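Glycosylation Associate Protein 1 (Streptococcus agalactiae serotype V, PDB 6OYC) probably acts with Gap2 and Gap3 as a sugar-binding, GT-B-related component of the accessory Sec system, supporting glycosylation and secretion of an exported protein. Local coordinates at residues R316-Y321 with Y423-I428; T352-E357 with S407-L412; G446-N451 with T485-S490. All blocks are in the same frame, centred on the assembly; numbering follows the deposited sequence.

Interaction 1: R316-Y321 with Y423-I428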
# COMPACT_ATOMS: atom_id res chain seq x y z
N ARG A 316 16.65 14.28 -22.75
CA ARG A 316 16.98 13.70 -24.05
C ARG A 316 16.87 12.18 -24.01
O ARG A 316 16.46 11.57 -25.01
CB ARG A 316 18.38 14.14 -24.50
CG ARG A 316 18.86 13.45 -25.79
CD ARG A 316 20.20 13.97 -26.29
NE ARG A 316 21.01 14.56 -25.22
CZ ARG A 316 22.34 14.69 -25.27
NH1 ARG A 316 23.01 14.26 -26.34
NH2 ARG A 316 22.99 15.24 -24.26
N ASP A 317 17.21 11.56 -22.88
CA ASP A 317 17.06 10.12 -22.73
C ASP A 317 15.61 9.70 -22.96
O ASP A 317 14.68 10.45 -22.65
CB ASP A 317 17.51 9.69 -21.33
CG ASP A 317 19.02 9.78 -21.15
OD1 ASP A 317 19.73 9.85 -22.18
OD2 ASP A 317 19.50 9.79 -20.00
N LEU A 318 15.43 8.52 -23.54
CA LEU A 318 14.10 7.93 -23.73
C LEU A 318 14.08 6.67 -22.86
O LEU A 318 14.42 5.58 -23.33
CB LEU A 318 13.80 7.63 -25.19
CG LEU A 318 13.68 8.81 -26.14
CD1 LEU A 318 13.79 8.34 -27.58
CD2 LEU A 318 12.37 9.55 -25.94
N GLU A 319 13.71 6.83 -21.59
CA GLU A 319 13.93 5.78 -20.61
C GLU A 319 12.73 4.83 -20.57
O GLU A 319 11.58 5.26 -20.36
CB GLU A 319 14.19 6.37 -19.23
CG GLU A 319 14.73 5.35 -18.24
CD GLU A 319 14.66 5.82 -16.79
OE1 GLU A 319 14.77 4.97 -15.88
OE2 GLU A 319 14.49 7.05 -16.57
N ILE A 320 13.01 3.55 -20.78
CA ILE A 320 12.02 2.48 -20.72
C ILE A 320 12.09 1.83 -19.35
O ILE A 320 13.16 1.42 -18.89
CB ILE A 320 12.25 1.43 -21.83
CG1 ILE A 320 12.21 2.07 -23.21
CG2 ILE A 320 11.23 0.29 -21.72
CD1 ILE A 320 12.26 1.08 -24.34
N TYR A 321 10.93 1.72 -18.70
CA TYR A 321 10.77 1.10 -17.39
C TYR A 321 10.19 -0.29 -17.60
O TYR A 321 9.00 -0.43 -17.89
CB TYR A 321 9.84 1.99 -16.55
CG TYR A 321 9.58 1.63 -15.09
CD1 TYR A 321 8.58 0.72 -14.74
CD2 TYR A 321 10.25 2.28 -14.06
CE1 TYR A 321 8.31 0.42 -13.40
CE2 TYR A 321 9.98 2.00 -12.72
CZ TYR A 321 9.02 1.06 -12.40
OH TYR A 321 8.74 0.77 -11.09
N TYR A 423 10.77 10.79 -15.00
CA TYR A 423 11.23 11.15 -16.33
C TYR A 423 11.10 9.99 -17.32
O TYR A 423 11.70 10.04 -18.39
CB TYR A 423 12.67 11.67 -16.28
CG TYR A 423 12.83 12.94 -15.46
CD1 TYR A 423 12.41 14.17 -15.97
CD2 TYR A 423 13.37 12.91 -14.17
CE1 TYR A 423 12.53 15.34 -15.22
CE2 TYR A 423 13.50 14.07 -13.42
CZ TYR A 423 13.08 15.29 -13.95
OH TYR A 423 13.20 16.44 -13.19
N VAL A 424 10.32 8.96 -16.99
CA VAL A 424 10.27 7.77 -17.83
C VAL A 424 9.39 8.04 -19.05
O VAL A 424 8.38 8.73 -18.98
CB VAL A 424 9.79 6.55 -17.02
CG1 VAL A 424 9.21 5.45 -17.93
CG2 VAL A 424 10.96 5.96 -16.24
N ARG A 425 9.81 7.50 -20.18
CA ARG A 425 9.07 7.67 -21.42
C ARG A 425 8.06 6.54 -21.65
O ARG A 425 6.95 6.79 -22.13
CB ARG A 425 10.06 7.74 -22.59
CG ARG A 425 9.49 8.35 -23.85
CD ARG A 425 9.12 9.81 -23.65
NE ARG A 425 8.77 10.43 -24.92
CZ ARG A 425 8.22 11.63 -25.04
NH1 ARG A 425 7.94 12.36 -23.96
NH2 ARG A 425 7.93 12.11 -26.25
N LEU A 426 8.44 5.31 -21.30
CA LEU A 426 7.66 4.15 -21.69
C LEU A 426 7.69 3.10 -20.59
O LEU A 426 8.76 2.80 -20.05
CB LEU A 426 8.20 3.57 -23.01
CG LEU A 426 7.43 2.40 -23.64
CD1 LEU A 426 6.01 2.80 -24.01
CD2 LEU A 426 8.19 1.89 -24.89
N ILE A 427 6.51 2.54 -20.28
CA ILE A 427 6.36 1.45 -19.32
C ILE A 427 6.15 0.16 -20.10
O ILE A 427 5.29 0.09 -20.99
CB ILE A 427 5.19 1.72 -18.36
CG1 ILE A 427 5.58 2.71 -17.27
CG2 ILE A 427 4.67 0.42 -17.73
CD1 ILE A 427 4.37 3.29 -16.51
N ILE A 428 6.93 -0.87 -19.79
CA ILE A 428 6.74 -2.19 -20.40
C ILE A 428 6.51 -3.22 -19.29
O ILE A 428 7.39 -3.46 -18.45
CB ILE A 428 7.90 -2.61 -21.30
CG1 ILE A 428 8.01 -1.68 -22.51
CG2 ILE A 428 7.65 -4.02 -21.81
CD1 ILE A 428 9.06 -2.12 -23.52
O HOH W 1 13.04 9.26 -20.40
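Arg425 lies alongside Leu318 where strands 318-321 and 426-428 come together. Its CB is 3.7 Å from Glu319 O. From there the chain bends at CG (chi2 64°) and keeps beside the leucine: Arg425 CG is 3.8 Å from Leu318 CD2, and CD and NE of the arginine stay close to the same methyl. At the tip, NH1 is hydrogen-bonded to Asn313 and Ser312, and the guanidinium makes a cation-pi contact with Trp487, so the charged end of this buried residue is held by groups beyond the two strands. The backbone beneath shows how the strands join. Glu319 O accepts two bonds, from Arg425 N at 2.9 Å, in the carbonyl plane, and from Leu426 N at 3.3 Å. Further on, Tyr321 N donates to Leu426 O over 2.8 Å, with an almost straight N-H...O angle of 175°, and Ile428 N donates to Tyr321 O over 2.8 Å. Ile320 CG2 packs 3.7 Å from Ile428 CD1, and both isoleucines touch Ile477 of helix 473-481. Parallel pairing of the first and fourth strands, in sheet order 3-2-1-4-5-6, is the central switch point of a Rossmann-like domain, consistent with the GT-B clan.

Interaction 2: T352-E357 with S407-L412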
# COMPACT_ATOMS: atom_id res chain seq x y z
N THR A 352 15.57 0.50 -17.98
CA THR A 352 15.66 0.15 -16.57
C THR A 352 14.83 -1.10 -16.32
O THR A 352 13.59 -1.05 -16.41
CB THR A 352 15.17 1.28 -15.67
OG1 THR A 352 15.89 2.48 -15.96
CG2 THR A 352 15.36 0.89 -14.20
N PHE A 353 15.50 -2.20 -15.99
CA PHE A 353 14.82 -3.42 -15.56
C PHE A 353 14.37 -3.29 -14.11
O PHE A 353 15.15 -2.89 -13.23
CB PHE A 353 15.73 -4.63 -15.72
CG PHE A 353 16.11 -4.90 -17.14
CD1 PHE A 353 15.14 -5.25 -18.07
CD2 PHE A 353 17.43 -4.76 -17.56
CE1 PHE A 353 15.48 -5.48 -19.39
CE2 PHE A 353 17.79 -4.98 -18.87
CZ PHE A 353 16.82 -5.35 -19.79
N VAL A 354 13.11 -3.62 -13.87
CA VAL A 354 12.45 -3.37 -12.60
C VAL A 354 11.98 -4.70 -12.04
O VAL A 354 11.24 -5.44 -12.70
CB VAL A 354 11.29 -2.39 -12.77
CG1 VAL A 354 10.52 -2.16 -11.43
CG2 VAL A 354 11.82 -1.09 -13.36
N SER A 355 12.41 -5.02 -10.82
CA SER A 355 11.95 -6.19 -10.09
C SER A 355 11.31 -5.73 -8.80
O SER A 355 11.95 -5.04 -7.99
CB SER A 355 13.09 -7.16 -9.81
OG SER A 355 12.69 -8.14 -8.87
N TYR A 356 10.05 -6.10 -8.60
CA TYR A 356 9.34 -5.83 -7.37
C TYR A 356 9.44 -6.98 -6.37
O TYR A 356 8.89 -6.88 -5.27
CB TYR A 356 7.86 -5.52 -7.66
CG TYR A 356 7.59 -4.30 -8.54
CD1 TYR A 356 8.08 -3.04 -8.20
CD2 TYR A 356 6.81 -4.42 -9.70
CE1 TYR A 356 7.83 -1.94 -9.00
CE2 TYR A 356 6.54 -3.30 -10.50
CZ TYR A 356 7.06 -2.07 -10.15
OH TYR A 356 6.79 -0.97 -10.93
N GLU A 357 10.17 -8.04 -6.70
CA GLU A 357 10.26 -9.20 -5.81
C GLU A 357 11.08 -8.85 -4.57
O GLU A 357 12.25 -8.48 -4.68
CB GLU A 357 10.88 -10.39 -6.53
CG GLU A 357 11.05 -11.60 -5.61
CD GLU A 357 9.76 -11.92 -4.84
OE1 GLU A 357 8.68 -11.96 -5.44
OE2 GLU A 357 9.82 -12.14 -3.61
N SER A 407 20.14 -0.87 -16.87
CA SER A 407 20.28 -0.95 -15.42
C SER A 407 19.21 -1.87 -14.86
O SER A 407 18.24 -2.24 -15.53
CB SER A 407 20.22 0.43 -14.75
OG SER A 407 19.07 1.15 -15.15
N PHE A 408 19.40 -2.23 -13.59
CA PHE A 408 18.50 -3.09 -12.86
C PHE A 408 18.22 -2.42 -11.53
O PHE A 408 19.15 -2.04 -10.82
CB PHE A 408 19.12 -4.48 -12.67
CG PHE A 408 18.26 -5.44 -11.92
CD1 PHE A 408 18.30 -5.50 -10.52
CD2 PHE A 408 17.41 -6.30 -12.60
CE1 PHE A 408 17.50 -6.40 -9.83
CE2 PHE A 408 16.62 -7.20 -11.91
CZ PHE A 408 16.66 -7.25 -10.52
N THR A 409 16.94 -2.27 -11.19
CA THR A 409 16.58 -1.64 -9.93
C THR A 409 15.44 -2.41 -9.27
O THR A 409 14.65 -3.08 -9.93
CB THR A 409 16.19 -0.17 -10.09
OG1 THR A 409 16.01 0.41 -8.79
CG2 THR A 409 14.87 -0.03 -10.81
N HIS A 410 15.36 -2.26 -7.94
CA HIS A 410 14.33 -2.88 -7.12
C HIS A 410 13.71 -1.82 -6.23
O HIS A 410 14.18 -1.58 -5.11
CB HIS A 410 14.91 -4.03 -6.28
CG HIS A 410 13.99 -4.50 -5.20
ND1 HIS A 410 12.69 -4.91 -5.45
CD2 HIS A 410 14.16 -4.61 -3.86
CE1 HIS A 410 12.11 -5.25 -4.32
NE2 HIS A 410 12.99 -5.09 -3.34
N PRO A 411 12.66 -1.15 -6.68
CA PRO A 411 12.02 -0.12 -5.84
C PRO A 411 11.47 -0.74 -4.56
O PRO A 411 10.89 -1.82 -4.58
CB PRO A 411 10.90 0.42 -6.73
CG PRO A 411 11.21 -0.10 -8.14
CD PRO A 411 11.97 -1.36 -7.96
N LEU A 412 11.65 -0.03 -3.43
CA LEU A 412 11.30 -0.52 -2.10
C LEU A 412 9.92 -0.06 -1.63
O LEU A 412 9.42 -0.59 -0.64
CB LEU A 412 12.34 -0.06 -1.06
CG LEU A 412 13.80 -0.47 -1.37
CD1 LEU A 412 14.82 0.29 -0.52
CD2 LEU A 412 13.98 -1.97 -1.20
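His410 binds the backbone of Ser355 through its ring edge: ND1 donates to Ser355 O over 2.6 Å with an N-H...O angle of 165°, and the oxygen lies only 4° out of the imidazole plane. That bond fixes which way the ring turns, and CE1 then comes 3.3 Å from Glu357 O. Just before this point Phe408, whose CG is anti to the backbone N (chi1 180°), extends along the neighbouring strand, touching Phe353 CB with CD2 and Ser355 CB with CZ, the latter at 3.6 Å. On the face of Thr352, Val354 and Thr409, Thr352 CG2 meets Thr409 CG2 at 3.5 Å; beyond the strand end, Val354 CG1 meets Pro411 CD at 3.8 Å. The same CG1 lies 3.6 Å above the ring plane of Tyr356, offset toward its rim, while Pro411 CG approaches Tyr356 CE1, so valine, proline and tyrosine form one apolar cluster.

Parallel backbone pairing sets this register. Phe353 N donates to Ser407 O, Thr409 N to Phe353 O, and Ser355 N to Thr409 O at 3.1 Å; the histidine bond carries the pairing one step past the strand ends. A second shell holds the outer groups: Arg363 NH1 binds Glu357 O, Asp325 accepts from Tyr356 N, and Thr438 is hydrogen-bonded to Tyr356 OH. Strand 406-409 is outermost in this sheet within the chain. Helix 360-375 covers the Phe353 and Phe408 face, with Tyr367 edge-to-face on Phe408, and helix 414-420 packs against Tyr356 and Pro411.

Interaction 3: G446-N451 with T485-S490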
# COMPACT_ATOMS: atom_id res chain seq x y z
N GLY A 446 0.33 9.51 -17.38
CA GLY A 446 0.29 9.60 -18.81
C GLY A 446 1.32 8.77 -19.53
O GLY A 446 1.27 8.70 -20.76
N ILE A 447 2.27 8.17 -18.81
CA ILE A 447 3.27 7.33 -19.46
C ILE A 447 2.57 6.16 -20.15
O ILE A 447 1.73 5.48 -19.52
CB ILE A 447 4.30 6.82 -18.44
CG1 ILE A 447 4.98 8.00 -17.73
CG2 ILE A 447 5.33 5.90 -19.11
CD1 ILE A 447 6.06 7.57 -16.73
N PRO A 448 2.82 5.92 -21.44
CA PRO A 448 2.13 4.84 -22.14
C PRO A 448 2.68 3.47 -21.74
O PRO A 448 3.86 3.32 -21.42
CB PRO A 448 2.41 5.14 -23.62
CG PRO A 448 3.79 5.81 -23.60
CD PRO A 448 3.79 6.63 -22.30
N GLN A 449 1.80 2.46 -21.78
CA GLN A 449 2.14 1.12 -21.30
C GLN A 449 2.06 0.08 -22.41
O GLN A 449 1.08 0.04 -23.15
CB GLN A 449 1.20 0.68 -20.18
CG GLN A 449 1.18 1.60 -19.01
CD GLN A 449 -0.01 1.31 -18.12
OE1 GLN A 449 -0.08 0.26 -17.48
NE2 GLN A 449 -0.96 2.23 -18.10
N ILE A 450 3.04 -0.81 -22.47
CA ILE A 450 3.00 -1.93 -23.40
C ILE A 450 2.69 -3.20 -22.61
O ILE A 450 3.47 -3.59 -21.73
CB ILE A 450 4.31 -2.08 -24.20
CG1 ILE A 450 4.56 -0.85 -25.07
CG2 ILE A 450 4.24 -3.35 -25.05
CD1 ILE A 450 5.89 -0.91 -25.82
N ASN A 451 1.58 -3.85 -22.95
CA ASN A 451 1.14 -5.10 -22.34
C ASN A 451 0.97 -6.16 -23.43
O ASN A 451 0.91 -5.85 -24.62
CB ASN A 451 -0.18 -4.91 -21.57
CG ASN A 451 -0.13 -3.72 -20.60
OD1 ASN A 451 -0.99 -2.84 -20.64
ND2 ASN A 451 0.87 -3.69 -19.72
N THR A 485 3.99 12.13 -31.90
CA THR A 485 2.55 12.37 -31.91
C THR A 485 1.80 11.31 -31.10
O THR A 485 0.78 11.61 -30.47
CB THR A 485 2.06 12.43 -33.36
OG1 THR A 485 0.82 13.15 -33.42
CG2 THR A 485 1.85 11.05 -33.96
N ASN A 486 2.31 10.08 -31.08
CA ASN A 486 1.63 9.01 -30.35
C ASN A 486 1.79 9.21 -28.85
O ASN A 486 0.83 9.00 -28.09
CB ASN A 486 2.18 7.66 -30.78
CG ASN A 486 1.99 7.40 -32.26
OD1 ASN A 486 0.94 7.72 -32.83
ND2 ASN A 486 3.01 6.83 -32.90
N TRP A 487 2.98 9.62 -28.42
CA TRP A 487 3.22 9.84 -27.01
C TRP A 487 2.35 10.97 -26.47
O TRP A 487 1.76 10.86 -25.39
CB TRP A 487 4.69 10.14 -26.78
CG TRP A 487 5.10 9.98 -25.36
CD1 TRP A 487 5.54 8.84 -24.75
CD2 TRP A 487 5.09 11.00 -24.36
NE1 TRP A 487 5.81 9.09 -23.43
CE2 TRP A 487 5.54 10.41 -23.16
CE3 TRP A 487 4.75 12.36 -24.36
CZ2 TRP A 487 5.66 11.13 -21.98
CZ3 TRP A 487 4.88 13.07 -23.19
CH2 TRP A 487 5.33 12.46 -22.02
N ASN A 488 2.24 12.07 -27.21
CA ASN A 488 1.41 13.17 -26.71
C ASN A 488 -0.06 12.80 -26.72
O ASN A 488 -0.82 13.32 -25.89
CB ASN A 488 1.64 14.44 -27.52
CG ASN A 488 3.06 14.93 -27.43
OD1 ASN A 488 3.64 15.00 -26.34
ND2 ASN A 488 3.65 15.27 -28.57
N ARG A 489 -0.49 11.93 -27.63
CA ARG A 489 -1.86 11.46 -27.56
C ARG A 489 -2.13 10.78 -26.22
O ARG A 489 -3.23 10.89 -25.67
CB ARG A 489 -2.16 10.51 -28.72
CG ARG A 489 -3.55 9.86 -28.64
CD ARG A 489 -4.11 9.49 -30.01
NE ARG A 489 -3.50 8.26 -30.51
CZ ARG A 489 -2.50 8.22 -31.39
NH1 ARG A 489 -2.00 9.35 -31.89
NH2 ARG A 489 -2.00 7.06 -31.78
N SER A 490 -1.11 10.11 -25.68
CA SER A 490 -1.26 9.37 -24.43
C SER A 490 -1.31 10.31 -23.23
O SER A 490 -2.17 10.16 -22.35
CB SER A 490 -0.12 8.36 -24.29
OG SER A 490 -0.17 7.73 -23.02
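Ser490 and Trp487, on helix 484-502, grip the turn from Gly446 to Pro448 that links helix 436-445 to strand 449-451, the return leg of a beta-alpha-beta unit in the Rossmann-like domain. Gly446 is the first residue to leave the helix, with a positive phi of 76°, and its carbonyl is turned toward the neighbouring helix. Ser490 OG donates to Gly446 O over 2.8 Å, approaching from 31° off the carbonyl plane. The same hydroxyl oxygen lies 3.7 Å from Pro448 CB, so one small side chain touches both ends of the turn, by a hydrogen bond at one and by packing at the other.

The apolar packing is tightest at the proline ring, which crosses the indole at about a right angle: Pro448 CD is 3.4 Å from Trp487 NE1, and Pro448 CG is 3.7 Å from Trp487 CD1. Trp487 reaches this point because its chi1 of -163° carries the indole off opposite the backbone N; NE1 also donates to Arg425 O, in the segment 423-428.

The contact thins quickly in both directions, and only 206 Å² is buried in all. The CB of Gln449 points away from the helix, and its side chain comes no nearer than 7.4 Å. On the helix, Thr485 is exposed and Asn488 and Arg489 are partly so, all without a partner in the turn. Arg489 NH2 instead binds Arg461 O and, at 3.2 Å, Asn486 OD1, from above the amide plane rather than along a lone pair.

In the fold
All three contacts reach one parallel sheet, interaction 3 through strand 449-451 alone. Interaction 2 falls within the chain between the two halves of interaction 1, and their centres are 14 Å apart. Tyr321 OH and Tyr356 OH, 2.6 Å apart, and Glu319 OE1 and Thr352 OG1, 2.7 Å apart, probably hydrogen-bond between them. Interaction 3 follows later in the chain, 11 Å from interaction 1 centre to centre; Ile450 N is 2.8 Å from Ile427 O, continuing the pairing to the next strand. Interactions 2 and 3 do not touch, their nearest atoms being about 10 Å apart. The strand order 406-409, 349-354, 318-323, 426-428, 449-451 places interaction 1 between them. A sulfate, probably from crystallisation, sits about 5 Å from the Glu357 side chain.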